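Local structure of TCR beta chain (Gallus gallus, 6LIR) at residues L18-N23 / D27-Y32; K38-I43 / I85-S90; Y61-K64 / V70-L73; L73-A78 / T105-L110; A89-S92 / P98-F101. The protein forms the beta half of a chicken alpha-beta T-cell receptor, which probably recognises peptide antigen presented by MHC molecules on other cells. All coordinates share one frame; numbering follows the deposited sequence.

Interaction 1 of 5, residues L18-N23 / D27-Y32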
# COMPACT_ATOMS: atom_id res chain seq x y z
N LEU B 18 10.67 18.55 -5.30
CA LEU B 18 9.79 17.54 -5.87
C LEU B 18 8.95 18.22 -6.94
O LEU B 18 8.30 19.24 -6.67
CB LEU B 18 8.88 16.91 -4.80
CG LEU B 18 9.50 16.02 -3.73
CD1 LEU B 18 8.44 15.54 -2.74
CD2 LEU B 18 10.21 14.84 -4.37
N SER B 19 8.96 17.66 -8.13
CA SER B 19 8.29 18.26 -9.27
C SER B 19 7.19 17.33 -9.75
O SER B 19 7.44 16.16 -10.03
CB SER B 19 9.29 18.59 -10.39
OG SER B 19 10.36 19.37 -9.90
N CYS B 20 5.99 17.87 -9.86
CA CYS B 20 4.84 17.12 -10.35
C CYS B 20 4.50 17.54 -11.77
O CYS B 20 4.51 18.74 -12.09
CB CYS B 20 3.63 17.33 -9.44
SG CYS B 20 2.11 16.58 -10.06
N ARG B 21 4.20 16.56 -12.61
CA ARG B 21 3.97 16.81 -14.02
C ARG B 21 2.68 16.13 -14.43
O ARG B 21 2.47 14.95 -14.14
CB ARG B 21 5.13 16.29 -14.88
CG ARG B 21 6.46 16.92 -14.55
CD ARG B 21 7.63 16.07 -15.00
NE ARG B 21 8.87 16.49 -14.35
CZ ARG B 21 9.61 17.51 -14.75
NH1 ARG B 21 9.26 18.22 -15.82
NH2 ARG B 21 10.72 17.82 -14.09
N GLN B 22 1.83 16.89 -15.12
CA GLN B 22 0.49 16.44 -15.47
C GLN B 22 0.25 16.73 -16.94
O GLN B 22 0.70 17.76 -17.47
CB GLN B 22 -0.57 17.15 -14.62
CG GLN B 22 -0.42 18.66 -14.60
CD GLN B 22 -1.58 19.40 -15.23
OE1 GLN B 22 -2.53 18.79 -15.72
NE2 GLN B 22 -1.50 20.72 -15.23
N ASN B 23 -0.45 15.82 -17.61
CA ASN B 23 -0.72 15.96 -19.04
C ASN B 23 -2.21 16.13 -19.33
O ASN B 23 -2.68 15.69 -20.38
N ASP B 27 -5.73 23.41 -14.77
CA ASP B 27 -5.28 24.67 -14.21
C ASP B 27 -4.92 24.54 -12.73
O ASP B 27 -3.99 25.20 -12.26
CB ASP B 27 -6.36 25.75 -14.37
CG ASP B 27 -6.63 26.09 -15.83
OD1 ASP B 27 -5.73 25.89 -16.67
OD2 ASP B 27 -7.74 26.57 -16.12
N TYR B 28 -5.62 23.68 -12.00
CA TYR B 28 -5.37 23.51 -10.58
C TYR B 28 -4.38 22.37 -10.36
O TYR B 28 -4.55 21.28 -10.92
CB TYR B 28 -6.67 23.23 -9.82
CG TYR B 28 -6.50 23.17 -8.32
CD1 TYR B 28 -6.48 24.34 -7.56
CD2 TYR B 28 -6.36 21.96 -7.66
CE1 TYR B 28 -6.32 24.29 -6.19
CE2 TYR B 28 -6.20 21.90 -6.29
CZ TYR B 28 -6.19 23.07 -5.55
OH TYR B 28 -6.03 23.02 -4.19
N MET B 29 -3.35 22.63 -9.57
CA MET B 29 -2.46 21.59 -9.09
C MET B 29 -2.22 21.83 -7.60
O MET B 29 -2.42 22.93 -7.10
CB MET B 29 -1.13 21.58 -9.85
CG MET B 29 -1.30 21.33 -11.34
SD MET B 29 0.28 21.18 -12.17
CE MET B 29 0.90 19.66 -11.43
N SER B 30 -1.77 20.79 -6.91
CA SER B 30 -1.60 20.92 -5.48
C SER B 30 -0.63 19.87 -4.98
O SER B 30 -0.37 18.86 -5.65
CB SER B 30 -2.94 20.80 -4.75
OG SER B 30 -3.54 19.54 -5.00
N TRP B 31 -0.12 20.10 -3.78
CA TRP B 31 0.78 19.18 -3.10
C TRP B 31 0.20 18.90 -1.72
O TRP B 31 -0.16 19.83 -0.99
CB TRP B 31 2.20 19.76 -2.97
CG TRP B 31 3.08 19.50 -4.16
CD1 TRP B 31 3.46 20.40 -5.12
CD2 TRP B 31 3.71 18.25 -4.52
NE1 TRP B 31 4.27 19.80 -6.05
CE2 TRP B 31 4.44 18.48 -5.70
CE3 TRP B 31 3.71 16.97 -3.95
CZ2 TRP B 31 5.18 17.47 -6.33
CZ3 TRP B 31 4.44 15.97 -4.58
CH2 TRP B 31 5.16 16.23 -5.75
N TYR B 32 0.13 17.62 -1.36
CA TYR B 32 -0.52 17.17 -0.14
C TYR B 32 0.47 16.35 0.67
O TYR B 32 1.36 15.69 0.11
CB TYR B 32 -1.76 16.32 -0.44
CG TYR B 32 -3.01 17.11 -0.70
CD1 TYR B 32 -3.82 17.53 0.35
CD2 TYR B 32 -3.40 17.45 -1.99
CE1 TYR B 32 -4.97 18.26 0.12
CE2 TYR B 32 -4.55 18.18 -2.23
CZ TYR B 32 -5.34 18.58 -1.17
OH TYR B 32 -6.48 19.31 -1.38
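M29 lies against both C20 and Q22, its bent thioether reaching one with CE and the other with SD. CG stands anti to the carbonyl carbon (chi1 -60°), and a turn at chi3 carries the methyl back, so that CE lies 3.6 Å from C20 SG while SD lies 3.6 Å from Q22 CG. The Q22 chain crosses that of M29 obliquely; its amide is occupied by a hydrogen bond from NE2 to the carbonyl oxygen of H26. Two residues on, W31 directs the benzo part of its indole at the other strand: CZ2 is 3.5 Å from C20 CB, and CH2 is 3.9 Å from L18 CB. The C20 sulfur stands 5.5 Å from the centroid of the six-membered ring, 31° off its normal, an oblique sulfur-aromatic contact. The indole NE1 bonds to the carbonyl oxygen of F71, which helps to set how the indole is turned. Tryptophan against the intersheet disulfide, here C20-C88, is the hallmark of the immunoglobulin core. No hydrogen bond joins the two segments, whose strand axes come no nearer than 9.1 Å. Strand 16-21 pairs with strand 70-75 in one sheet; strand 28-34 lies in the other, between strands 84-91 and 40-46.

Interaction 2 of 5, residues K38-I43 / I85-S90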
# COMPACT_ATOMS: atom_id res chain seq x y z
N LYS B 38 -2.64 11.38 10.19
CA LYS B 38 -2.82 12.82 10.02
C LYS B 38 -3.48 13.15 8.68
O LYS B 38 -3.31 14.27 8.18
CB LYS B 38 -1.49 13.56 10.15
CG LYS B 38 -0.74 13.32 11.45
CD LYS B 38 0.36 14.36 11.66
CE LYS B 38 1.60 13.73 12.29
NZ LYS B 38 2.74 14.69 12.32
N GLY B 39 -4.23 12.21 8.11
CA GLY B 39 -4.97 12.45 6.89
C GLY B 39 -4.13 13.00 5.76
O GLY B 39 -2.95 12.65 5.59
N LEU B 40 -4.74 13.87 4.96
CA LEU B 40 -4.10 14.53 3.82
C LEU B 40 -4.18 16.03 4.04
O LEU B 40 -5.28 16.59 4.11
CB LEU B 40 -4.78 14.15 2.50
CG LEU B 40 -4.59 12.73 1.96
CD1 LEU B 40 -5.59 12.47 0.85
CD2 LEU B 40 -3.17 12.52 1.48
N GLN B 41 -3.02 16.68 4.12
CA GLN B 41 -2.97 18.10 4.43
C GLN B 41 -2.33 18.86 3.28
O GLN B 41 -1.23 18.51 2.83
CB GLN B 41 -2.18 18.34 5.72
CG GLN B 41 -2.70 17.56 6.91
CD GLN B 41 -1.90 17.83 8.17
OE1 GLN B 41 -1.33 16.91 8.76
NE2 GLN B 41 -1.85 19.09 8.59
N LEU B 42 -3.03 19.88 2.80
CA LEU B 42 -2.55 20.73 1.72
C LEU B 42 -1.31 21.51 2.13
O LEU B 42 -1.35 22.31 3.07
CB LEU B 42 -3.65 21.68 1.24
CG LEU B 42 -3.26 22.37 -0.07
CD1 LEU B 42 -3.61 21.50 -1.26
CD2 LEU B 42 -3.92 23.73 -0.18
N ILE B 43 -0.21 21.28 1.42
CA ILE B 43 1.03 22.03 1.62
C ILE B 43 1.03 23.31 0.80
O ILE B 43 1.27 24.40 1.33
CB ILE B 43 2.24 21.15 1.26
CG1 ILE B 43 2.16 19.79 1.96
CG2 ILE B 43 3.54 21.86 1.60
CD1 ILE B 43 3.23 18.83 1.51
N ILE B 85 4.80 10.87 3.04
CA ILE B 85 4.44 10.56 1.67
C ILE B 85 3.77 11.80 1.09
O ILE B 85 2.82 12.34 1.68
CB ILE B 85 3.51 9.34 1.58
CG1 ILE B 85 4.15 8.13 2.26
CG2 ILE B 85 3.20 9.01 0.12
CD1 ILE B 85 3.34 6.86 2.14
N TYR B 86 4.27 12.26 -0.05
CA TYR B 86 3.81 13.50 -0.67
C TYR B 86 2.97 13.14 -1.88
O TYR B 86 3.40 12.33 -2.71
CB TYR B 86 4.99 14.39 -1.08
CG TYR B 86 5.74 15.00 0.08
CD1 TYR B 86 6.60 14.24 0.86
CD2 TYR B 86 5.60 16.35 0.39
CE1 TYR B 86 7.29 14.79 1.91
CE2 TYR B 86 6.29 16.92 1.44
CZ TYR B 86 7.14 16.13 2.20
OH TYR B 86 7.83 16.68 3.26
N PHE B 87 1.79 13.74 -1.99
CA PHE B 87 0.90 13.47 -3.10
C PHE B 87 0.67 14.76 -3.87
O PHE B 87 0.28 15.78 -3.29
CB PHE B 87 -0.44 12.90 -2.62
CG PHE B 87 -0.37 11.46 -2.21
CD1 PHE B 87 -0.37 10.45 -3.16
CD2 PHE B 87 -0.31 11.10 -0.87
CE1 PHE B 87 -0.31 9.11 -2.79
CE2 PHE B 87 -0.25 9.76 -0.49
CZ PHE B 87 -0.25 8.77 -1.45
N CYS B 88 0.91 14.71 -5.17
CA CYS B 88 0.50 15.76 -6.08
C CYS B 88 -0.87 15.45 -6.64
O CYS B 88 -1.21 14.28 -6.88
CB CYS B 88 1.49 15.94 -7.23
SG CYS B 88 0.83 16.96 -8.54
N ALA B 89 -1.68 16.49 -6.83
CA ALA B 89 -3.02 16.31 -7.34
C ALA B 89 -3.35 17.45 -8.29
O ALA B 89 -2.75 18.53 -8.22
CB ALA B 89 -4.05 16.24 -6.21
N SER B 90 -4.30 17.20 -9.18
CA SER B 90 -4.72 18.21 -10.14
C SER B 90 -6.22 18.12 -10.37
O SER B 90 -6.85 17.09 -10.11
CB SER B 90 -3.98 18.07 -11.47
OG SER B 90 -4.63 17.14 -12.31
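I43 and Y86 make the closer of two separate apolar contacts between these strands. I43 CD1 lies 3.6 Å from Y86 CD2 and equally near CE2, so the methyl meets the CD2-CE2 bond of the ring obliquely, and the two side chains cross at about a right angle. CG1 of I43 is anti to the carbonyl carbon (chi1 -51°) and the chain is extended beyond it (chi2 173°), which carries CD1 to the ring. Both residues are buried, and the polar end of the phenol is satisfied by neighbours: Y86 OH is hydrogen-bonded to the carbonyl oxygen of H82 and to the hydroxyl of Y61.

The second contact is looser. L40 CD2 stands 4.0 Å from F87 CD2, again oblique to the ring and with the side chains at about a right angle, and L40 meets the phenyl through this one methyl. This end is nevertheless buried in the assembled receptor, where P41 of the TCR alpha chain packs on L40 and G40 of the alpha chain on F87. The solvent side is marked by K38, an exposed residue that does not touch the 85-90 segment.

The wide backbone spacing, 8.6 Å between the CA atoms of L40 and F87, and the absence of hydrogen bonds across the contact show that these are not adjacent strands. Strand 28-34 runs between 40-46 and 84-91 in the sheet, and I43 and Y86 both touch L33 on it; on the other side of 84-91 comes strand 100-110.

Interaction 3 of 5, residues Y61-K64 / V70-L73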
# COMPACT_ATOMS: atom_id res chain seq x y z
N TYR B 61 8.36 24.91 3.34
CA TYR B 61 8.20 24.60 1.93
C TYR B 61 8.05 25.89 1.14
O TYR B 61 7.57 26.91 1.65
CB TYR B 61 6.97 23.73 1.67
CG TYR B 61 6.91 22.44 2.46
CD1 TYR B 61 7.46 21.27 1.96
CD2 TYR B 61 6.29 22.40 3.70
CE1 TYR B 61 7.41 20.09 2.67
CE2 TYR B 61 6.23 21.22 4.42
CZ TYR B 61 6.79 20.07 3.90
OH TYR B 61 6.74 18.90 4.61
N GLU B 62 8.46 25.82 -0.12
CA GLU B 62 8.15 26.83 -1.13
C GLU B 62 7.63 26.09 -2.36
O GLU B 62 7.74 24.87 -2.46
CB GLU B 62 9.37 27.69 -1.46
CG GLU B 62 9.84 28.56 -0.31
CD GLU B 62 11.00 29.46 -0.68
OE1 GLU B 62 11.05 29.92 -1.84
OE2 GLU B 62 11.87 29.70 0.18
N ALA B 63 7.05 26.84 -3.29
CA ALA B 63 6.52 26.19 -4.48
C ALA B 63 6.53 27.16 -5.64
O ALA B 63 6.53 28.38 -5.47
CB ALA B 63 5.10 25.65 -4.24
N LYS B 64 6.54 26.58 -6.84
CA LYS B 64 6.61 27.36 -8.07
C LYS B 64 5.84 26.61 -9.15
O LYS B 64 6.18 25.46 -9.46
CB LYS B 64 8.05 27.60 -8.52
CG LYS B 64 8.14 28.36 -9.84
CD LYS B 64 9.55 28.83 -10.12
CE LYS B 64 10.23 27.92 -11.11
NZ LYS B 64 10.70 28.65 -12.32
N VAL B 70 3.67 21.70 -14.91
CA VAL B 70 4.68 21.39 -13.90
C VAL B 70 4.45 22.25 -12.67
O VAL B 70 4.34 23.48 -12.78
CB VAL B 70 6.11 21.59 -14.44
CG1 VAL B 70 7.13 21.23 -13.38
CG2 VAL B 70 6.33 20.77 -15.70
N PHE B 71 4.43 21.62 -11.50
CA PHE B 71 4.29 22.31 -10.22
C PHE B 71 5.38 21.79 -9.30
O PHE B 71 5.37 20.61 -8.92
CB PHE B 71 2.90 22.06 -9.63
CG PHE B 71 2.58 22.93 -8.45
CD1 PHE B 71 3.14 24.19 -8.32
CD2 PHE B 71 1.70 22.48 -7.47
CE1 PHE B 71 2.83 24.99 -7.23
CE2 PHE B 71 1.39 23.28 -6.38
CZ PHE B 71 1.96 24.53 -6.26
N HIS B 72 6.30 22.67 -8.92
CA HIS B 72 7.44 22.30 -8.09
C HIS B 72 7.13 22.53 -6.62
O HIS B 72 6.57 23.56 -6.24
CB HIS B 72 8.68 23.12 -8.47
CG HIS B 72 9.11 22.94 -9.89
ND1 HIS B 72 9.85 21.86 -10.32
CD2 HIS B 72 8.92 23.72 -10.98
CE1 HIS B 72 10.08 21.98 -11.62
NE2 HIS B 72 9.53 23.10 -12.04
N LEU B 73 7.56 21.58 -5.79
CA LEU B 73 7.53 21.73 -4.34
C LEU B 73 8.97 21.71 -3.84
O LEU B 73 9.69 20.72 -4.04
CB LEU B 73 6.72 20.61 -3.67
CG LEU B 73 6.62 20.70 -2.15
CD1 LEU B 73 5.75 21.88 -1.71
CD2 LEU B 73 6.10 19.40 -1.55
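The beta hairpin of strands 61-67 and 70-75 is zipped here by K64 and H72, an antiparallel hydrogen-bonded pair. H72 N gives its hydrogen to K64 O at 2.8 Å, nearly straight at 169°, and K64 N returns one to H72 O at 3.1 Å. A63 and L73 form the adjoining non-hydrogen-bonded pair, and A63 CA makes a CA-H...O contact of 3.2 Å with H72 O.

The side chains of A63 and L73 share one face of the sheet, those of K64 and H72 the other. F71 has its CG anti to the backbone N (chi1 -169°), which lays the ring across the hairpin: CE1 is 3.8 Å from A63 CB, and the ring edge meets the K64 carbonyl, with CD1 3.5 Å from K64 O. In this V-set domain the hairpin belongs to the three-stranded sheet facing the longer one, and the F71 ring lies toward the core, where it meets that of W31. Exchanging F71 for an alanine removes the ring and is likely to open a gap beside A63 and leave W31 without one of its aromatic neighbours. Farther along, L73 CD1 lies 4.0 Å from Y61 CB, the two side chains crossing at a slant, while the Y61 ring meets that of H82 edge-to-face. H72 turns to the sheet face it shares with K64, where its ND1 is hydrogen-bonded to S19 OG.

Interaction 4 of 5, residues L73-A78 / T105-L110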
# COMPACT_ATOMS: atom_id res chain seq x y z
N LEU B 73 7.56 21.58 -5.79
CA LEU B 73 7.53 21.73 -4.34
C LEU B 73 8.97 21.71 -3.84
O LEU B 73 9.69 20.72 -4.04
CB LEU B 73 6.72 20.61 -3.67
CG LEU B 73 6.62 20.70 -2.15
CD1 LEU B 73 5.75 21.88 -1.71
CD2 LEU B 73 6.10 19.40 -1.55
N ASP B 74 9.39 22.80 -3.20
CA ASP B 74 10.76 22.94 -2.73
C ASP B 74 10.82 22.65 -1.24
O ASP B 74 10.02 23.18 -0.46
CB ASP B 74 11.30 24.35 -3.01
CG ASP B 74 11.45 24.65 -4.49
OD1 ASP B 74 11.86 23.74 -5.24
OD2 ASP B 74 11.15 25.79 -4.90
N ILE B 75 11.77 21.80 -0.84
CA ILE B 75 11.97 21.43 0.55
C ILE B 75 13.11 22.27 1.09
O ILE B 75 14.27 22.11 0.68
CB ILE B 75 12.27 19.93 0.70
CG1 ILE B 75 11.11 19.09 0.15
CG2 ILE B 75 12.58 19.59 2.15
CD1 ILE B 75 10.13 18.61 1.20
N ILE B 76 12.80 23.17 2.02
CA ILE B 76 13.76 24.10 2.59
C ILE B 76 14.35 23.51 3.87
O ILE B 76 13.62 23.23 4.82
CB ILE B 76 13.11 25.47 2.87
CG1 ILE B 76 12.39 25.98 1.63
CG2 ILE B 76 14.16 26.46 3.34
CD1 ILE B 76 13.27 26.06 0.39
N SER B 77 15.68 23.32 3.88
CA SER B 77 16.40 22.89 5.08
C SER B 77 15.78 21.63 5.70
O SER B 77 15.25 21.64 6.81
CB SER B 77 16.47 24.02 6.11
OG SER B 77 16.97 23.55 7.35
N ALA B 78 15.81 20.56 4.90
CA ALA B 78 15.15 19.30 5.21
C ALA B 78 15.39 18.85 6.64
O ALA B 78 16.52 18.83 7.13
CB ALA B 78 15.61 18.22 4.23
N THR B 105 5.06 10.30 -3.52
CA THR B 105 6.50 10.30 -3.34
C THR B 105 6.78 10.03 -1.87
O THR B 105 6.33 10.79 -1.01
CB THR B 105 7.11 11.64 -3.74
OG1 THR B 105 6.85 11.92 -5.12
CG2 THR B 105 8.62 11.63 -3.49
N ARG B 106 7.51 8.96 -1.59
CA ARG B 106 7.90 8.68 -0.22
C ARG B 106 9.25 9.35 0.03
O ARG B 106 10.25 8.99 -0.59
CB ARG B 106 8.00 7.19 0.08
CG ARG B 106 8.63 6.93 1.44
CD ARG B 106 7.59 6.95 2.55
NE ARG B 106 8.01 6.16 3.71
CZ ARG B 106 8.39 6.69 4.87
NH1 ARG B 106 8.42 8.01 5.04
NH2 ARG B 106 8.75 5.89 5.87
N LEU B 107 9.25 10.33 0.93
CA LEU B 107 10.42 11.11 1.24
C LEU B 107 10.84 10.79 2.67
O LEU B 107 10.01 10.80 3.58
CB LEU B 107 10.13 12.61 1.09
CG LEU B 107 11.28 13.61 1.07
CD1 LEU B 107 11.00 14.71 0.07
CD2 LEU B 107 11.49 14.20 2.45
N THR B 108 12.12 10.49 2.85
CA THR B 108 12.69 10.24 4.17
C THR B 108 13.86 11.18 4.37
O THR B 108 14.74 11.27 3.51
CB THR B 108 13.14 8.78 4.31
OG1 THR B 108 12.15 7.90 3.77
CG2 THR B 108 13.38 8.43 5.77
N VAL B 109 13.87 11.89 5.49
CA VAL B 109 14.96 12.79 5.83
C VAL B 109 15.82 12.10 6.87
O VAL B 109 15.34 11.77 7.96
CB VAL B 109 14.45 14.14 6.34
CG1 VAL B 109 15.61 14.99 6.84
CG2 VAL B 109 13.69 14.87 5.25
N LEU B 110 17.08 11.86 6.53
CA LEU B 110 18.01 11.14 7.38
C LEU B 110 18.93 12.08 8.15
O LEU B 110 19.11 13.25 7.82
CB LEU B 110 18.83 10.15 6.55
CG LEU B 110 18.08 8.85 6.25
CD1 LEU B 110 19.05 7.71 6.01
CD2 LEU B 110 17.09 8.50 7.37
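I75 and L107 supply the first of two apolar contacts, reaching toward each other tip to tip with their CD1 methyls 4.2 Å apart. The L107 chain leaves its strand with CG anti to the backbone N (chi1 -167°), and only the two terminal methyls, I75 CD1 and L107 CD1, come this near. The touch is therefore a light one between single methyls, although both residues are buried; Y86 packs on both of them, and L8 of strand 7-11 packs on L107.

The second apolar contact joins A78 to V109. Here both branches of the valine take part: CG2 is 4.0 Å from A78 CB, and CG1 is 3.9 Å from A78 C, so one methyl meets the alanine side chain while the other lies against its backbone. V109 CG1 is anti to the backbone N (chi1 173°) and CG2 anti to the carbonyl carbon, a setting that turns both methyls to the alanine. The CA atoms of A78 and V109, 6.5 Å apart, are the nearest pair between the segments, and L10 of strand 7-11 also packs on A78.

Both contacts lie between the two sheets of the V-set beta sandwich: strand 70-75 is in the three-stranded sheet and strand 100-110 in the larger one, and A78, in the turn after strand 70-75, meets V109.

As for polar interactions, no hydrogen bond passes between the segments. Among the bonds made outside, the I75 and A78 backbones pair with A16 and D13, and V109 N bonds to S83 OG.

Interaction 5 of 5, residues A89-S92 / P98-F101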
# COMPACT_ATOMS: atom_id res chain seq x y z
N ALA B 89 -1.68 16.49 -6.83
CA ALA B 89 -3.02 16.31 -7.34
C ALA B 89 -3.35 17.45 -8.29
O ALA B 89 -2.75 18.53 -8.22
CB ALA B 89 -4.05 16.24 -6.21
N SER B 90 -4.30 17.20 -9.18
CA SER B 90 -4.72 18.21 -10.14
C SER B 90 -6.22 18.12 -10.37
O SER B 90 -6.85 17.09 -10.11
CB SER B 90 -3.98 18.07 -11.47
OG SER B 90 -4.63 17.14 -12.31
N SER B 91 -6.79 19.21 -10.88
CA SER B 91 -8.16 19.23 -11.36
C SER B 91 -8.29 20.31 -12.42
O SER B 91 -7.45 21.20 -12.54
CB SER B 91 -9.15 19.46 -10.22
OG SER B 91 -8.85 20.66 -9.53
N SER B 92 -9.38 20.20 -13.20
CA SER B 92 -9.69 21.20 -14.22
C SER B 92 -9.68 22.61 -13.64
O SER B 92 -9.09 23.54 -14.22
CB SER B 92 -11.03 20.88 -14.86
OG SER B 92 -11.67 22.05 -15.34
N PRO B 98 -13.51 16.58 -9.29
CA PRO B 98 -12.63 15.55 -8.73
C PRO B 98 -11.16 15.91 -8.91
O PRO B 98 -10.75 16.48 -9.92
CB PRO B 98 -13.01 14.30 -9.54
CG PRO B 98 -13.57 14.85 -10.82
CD PRO B 98 -14.30 16.09 -10.43
N LEU B 99 -10.37 15.56 -7.90
CA LEU B 99 -8.93 15.70 -7.98
C LEU B 99 -8.34 14.41 -8.52
O LEU B 99 -8.79 13.31 -8.19
CB LEU B 99 -8.33 16.01 -6.60
CG LEU B 99 -8.53 17.40 -6.00
CD1 LEU B 99 -8.12 17.40 -4.54
CD2 LEU B 99 -7.75 18.44 -6.78
N ASN B 100 -7.32 14.55 -9.37
CA ASN B 100 -6.58 13.41 -9.88
C ASN B 100 -5.25 13.39 -9.15
O ASN B 100 -4.50 14.37 -9.19
CB ASN B 100 -6.36 13.53 -11.39
CG ASN B 100 -7.57 13.10 -12.19
OD1 ASN B 100 -8.71 13.32 -11.78
ND2 ASN B 100 -7.33 12.49 -13.34
N PHE B 101 -4.93 12.27 -8.51
CA PHE B 101 -3.74 12.21 -7.68
C PHE B 101 -2.65 11.44 -8.39
O PHE B 101 -2.91 10.56 -9.21
CB PHE B 101 -4.04 11.53 -6.34
CG PHE B 101 -4.72 12.41 -5.34
CD1 PHE B 101 -6.08 12.62 -5.39
CD2 PHE B 101 -3.99 13.02 -4.34
CE1 PHE B 101 -6.71 13.43 -4.46
CE2 PHE B 101 -4.60 13.84 -3.41
CZ PHE B 101 -5.97 14.04 -3.47
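S90 and N100 are joined by two backbone hydrogen bonds as an antiparallel hydrogen-bonded pair. N100 N to S90 O is short and nearly straight, 2.7 Å with an angle of 172° at the hydrogen; S90 N to N100 O is 2.8 Å and more bent, at 148°. Two CA-H...O contacts flank them, A89 CA to N100 O at 3.1 Å and L99 CA to S90 O at 3.3 Å.

These strands, 84-91 and 100-110, form the hairpin that carries the CDR3 loop in a V-set domain, and the 98-101 side of it meets the TCR alpha chain: L99 N is hydrogen-bonded to the hydroxyl of Y33 of the alpha chain.

The aromatic contact is a CH-pi one. A89 CB sits over the centre of the F101 ring face, 3.7 Å from its centroid and 13° off the normal. A serine in place of F101 would take away that face and would probably leave the A89 methyl, as well as P41 of the alpha chain, without its ring partner.

Van der Waals contacts lie beyond the pair. A89 CB is 4.3 Å from L99 CB, L99 CD2 lies 3.7 Å from S91 OG, whose hydroxyl bonds to the carbonyl oxygen of Y93, and S91 CB is 3.4 Å from P98 O.

Interactions 1, 2 and 4 are buried, mainly apolar contacts without a cross-segment hydrogen bond; 1 and 4 bridge the two sheets, whereas 2 joins non-adjacent strands of one sheet. Interactions 3 and 5 are partly buried hairpins, each held by a pair of backbone hydrogen bonds, one in each sheet. The disulfide C20-C88 ties interaction 1 to interaction 2, whose strand 84-91 runs on into interaction 5. Strand 70-75 serves interactions 3 and 4, which share L73; strand 100-110 serves 4 and 5, whose centres lie about 22 Å apart. Interactions 1, 2 and 5 border the alpha chain (interaction 1 through Y32), while 3 and 4 touch no other chain.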